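Beta-n-acetylhexosaminidase (Streptococcus pneumoniae, PDB 2YLA) hydrolyses terminal beta-linked N-acetylhexosamine residues, probably from N-glycans, and is a pneumococcal virulence factor of glycoside hydrolase family 20. Local coordinates at residues F272-G277 / N307-T312. The protein carries 1 engineered substitution. Numbering follows the deposited sequence.
Sequences FLNTNG and NQLAST. With NAG (2-acetamido-2-deoxy-beta-D-glucopyranose), chain E.
Asn276 and Asn274 converge on a single backbone acceptor, Gln308 O, in an example of how asparagine amides can fasten an irregular loop to a strand of a TIM barrel. One bond runs from Asn276 ND2 to Gln308 O (2.7 Å); the oxygen lies in the plane of the amide, whereas the nitrogen stands above the plane of the Gln308 carbonyl. Asn274 ND2 adds a weak bond of 2.8 Å to Gln308 O and also donates to Phe306 O, so this one amide nitrogen reaches two carbonyls of the loop. In both asparagines CB points to the loop and CG is anti to the backbone N (chi1 -167° in Asn274, -156° in Asn276), which extends the amide towards Gln308 O. The amide oxygens are used as well: Asn276 OD1 accepts from Asp278 N, and a water donates to Asn274 OD1 while accepting from Ala310 N at 2.9 Å. A second water is shared by Asn276 ND2 and, weakly, Gln308 NE2. Past the C-terminal end of strand 272-274, Gly277 O accepts a bond from O4 of an N-acetylglucosamine. Beyond this polar centre, Leu309 lies against the ring of Phe272, the two side chains crossing at about a right angle: Leu309 CD1 comes within 3.6 Å of Phe272 CD2, while Leu309 CD2 rests 3.8 Å from Phe272 CB.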
loop_
_atom_site.group_PDB
_atom_site.type_symbol
_atom_site.label_atom_id
_atom_site.label_comp_id
_atom_site.label_asym_id
_atom_site.label_seq_id
_atom_site.Cartn_x
_atom_site.Cartn_y
_atom_site.Cartn_z
ATOM N N PHE A 272 -1.816 -11.091 -9.077
ATOM C CA PHE A 272 -1.203 -10.856 -7.769
ATOM C C PHE A 272 -0.284 -9.649 -7.705
ATOM O O PHE A 272 0.416 -9.336 -8.665
ATOM C CB PHE A 272 -0.400 -12.082 -7.321
ATOM C CG PHE A 272 -1.234 -13.294 -7.046
ATOM C CD1 PHE A 272 -2.190 -13.284 -6.035
ATOM C CD2 PHE A 272 -1.053 -14.454 -7.788
ATOM C CE1 PHE A 272 -2.962 -14.411 -5.778
ATOM C CE2 PHE A 272 -1.814 -15.585 -7.535
ATOM C CZ PHE A 272 -2.771 -15.563 -6.529
ATOM N N LEU A 273 -0.299 -8.975 -6.558
ATOM C CA LEU A 273 0.809 -8.121 -6.163
ATOM C C LEU A 273 1.556 -8.905 -5.100
ATOM O O LEU A 273 1.063 -9.071 -3.981
ATOM C CB LEU A 273 0.328 -6.777 -5.609
ATOM C CG LEU A 273 1.416 -5.776 -5.198
ATOM C CD1 LEU A 273 2.250 -5.320 -6.393
ATOM C CD2 LEU A 273 0.811 -4.577 -4.494
ATOM N N ASN A 274 2.731 -9.411 -5.475
ATOM C CA ASN A 274 3.532 -10.264 -4.604
ATOM C C ASN A 274 3.985 -9.522 -3.346
ATOM O O ASN A 274 4.973 -8.782 -3.360
ATOM C CB ASN A 274 4.724 -10.843 -5.375
ATOM C CG ASN A 274 5.420 -11.980 -4.634
ATOM O OD1 ASN A 274 4.919 -12.499 -3.633
ATOM N ND2 ASN A 274 6.586 -12.374 -5.134
ATOM N N THR A 275 3.236 -9.723 -2.267
ATOM C CA THR A 275 3.476 -9.045 -0.996
ATOM C C THR A 275 4.003 -10.063 0.019
ATOM O O THR A 275 3.550 -10.131 1.164
ATOM C CB THR A 275 2.184 -8.345 -0.509
ATOM O OG1 THR A 275 1.660 -7.544 -1.572
ATOM C CG2 THR A 275 2.445 -7.453 0.699
ATOM N N ASN A 276 4.977 -10.850 -0.434
ATOM C CA ASN A 276 5.554 -11.949 0.333
ATOM C C ASN A 276 5.952 -11.530 1.742
ATOM O O ASN A 276 6.719 -10.584 1.926
ATOM C CB ASN A 276 6.771 -12.509 -0.412
ATOM C CG ASN A 276 7.084 -13.946 -0.038
ATOM O OD1 ASN A 276 7.228 -14.282 1.136
ATOM N ND2 ASN A 276 7.201 -14.800 -1.045
ATOM N N GLY A 277 5.420 -12.243 2.731
ATOM C CA GLY A 277 5.685 -11.965 4.142
ATOM C C GLY A 277 7.142 -12.077 4.552
ATOM O O GLY A 277 7.539 -11.538 5.582
ATOM N N ASN A 307 9.518 -13.102 -8.055
ATOM C CA ASN A 307 8.208 -13.563 -8.498
ATOM C C ASN A 307 7.604 -14.650 -7.614
ATOM O O ASN A 307 6.554 -15.207 -7.947
ATOM C CB ASN A 307 8.283 -14.065 -9.944
ATOM C CG ASN A 307 8.662 -12.974 -10.926
ATOM O OD1 ASN A 307 9.430 -13.211 -11.859
ATOM N ND2 ASN A 307 8.126 -11.773 -10.727
ATOM N N GLN A 308 8.258 -14.952 -6.493
ATOM C CA GLN A 308 7.815 -16.051 -5.637
ATOM C C GLN A 308 6.779 -15.619 -4.617
ATOM O O GLN A 308 7.049 -14.775 -3.762
ATOM C CB GLN A 308 8.991 -16.725 -4.928
ATOM C CG GLN A 308 8.660 -18.127 -4.443
ATOM C CD GLN A 308 9.685 -18.674 -3.482
ATOM O OE1 GLN A 308 10.610 -19.382 -3.881
ATOM N NE2 GLN A 308 9.532 -18.348 -2.203
ATOM N N LEU A 309 5.597 -16.215 -4.714
ATOM C CA LEU A 309 4.511 -15.948 -3.781
ATOM C C LEU A 309 4.636 -16.862 -2.570
ATOM O O LEU A 309 5.087 -18.003 -2.690
ATOM C CB LEU A 309 3.161 -16.146 -4.469
ATOM C CG LEU A 309 2.837 -15.152 -5.591
ATOM C CD1 LEU A 309 2.098 -15.834 -6.713
ATOM C CD2 LEU A 309 2.051 -13.960 -5.067
ATOM N N ALA A 310 4.245 -16.352 -1.404
ATOM C CA ALA A 310 4.338 -17.104 -0.151
ATOM C C ALA A 310 3.658 -18.465 -0.256
ATOM O O ALA A 310 2.593 -18.589 -0.865
ATOM C CB ALA A 310 3.749 -16.303 1.000
ATOM N N SER A 311 4.304 -19.475 0.332
ATOM C CA SER A 311 3.840 -20.872 0.360
ATOM C C SER A 311 4.106 -21.656 -0.927
ATOM O O SER A 311 3.706 -22.813 -1.047
ATOM C CB SER A 311 2.363 -20.983 0.778
ATOM O OG SER A 311 1.484 -20.586 -0.265
ATOM N N THR A 312 4.784 -21.029 -1.886
ATOM C CA THR A 312 5.132 -21.698 -3.140
ATOM C C THR A 312 6.624 -21.566 -3.456
ATOM O O THR A 312 7.326 -20.734 -2.876
ATOM C CB THR A 312 4.300 -21.173 -4.337
ATOM O OG1 THR A 312 4.608 -19.793 -4.571
ATOM C CG2 THR A 312 2.803 -21.329 -4.086
HETATM C C1 NAG E . 4.288 -14.231 9.596
HETATM C C2 NAG E . 4.447 -14.574 8.111
HETATM C C3 NAG E . 5.897 -14.283 7.703
HETATM C C4 NAG E . 6.325 -12.871 8.123
HETATM C C5 NAG E . 5.888 -12.508 9.549
HETATM C C6 NAG E . 6.071 -11.019 9.822
HETATM C C7 NAG E . 4.500 -17.129 7.713
HETATM C C8 NAG E . 5.965 -17.341 7.997
HETATM N N2 NAG E . 3.927 -15.911 7.782
HETATM O O3 NAG E . 6.060 -14.448 6.311
HETATM O O4 NAG E . 7.729 -12.775 8.020
HETATM O O5 NAG E . 4.530 -12.849 9.769
HETATM O O6 NAG E . 5.324 -10.650 10.961
HETATM O O7 NAG E . 3.827 -18.115 7.409
HETATM O O HOH W 1 3.013 -13.695 -1.634
HETATM O O HOH W 2 8.319 -17.282 0.063
#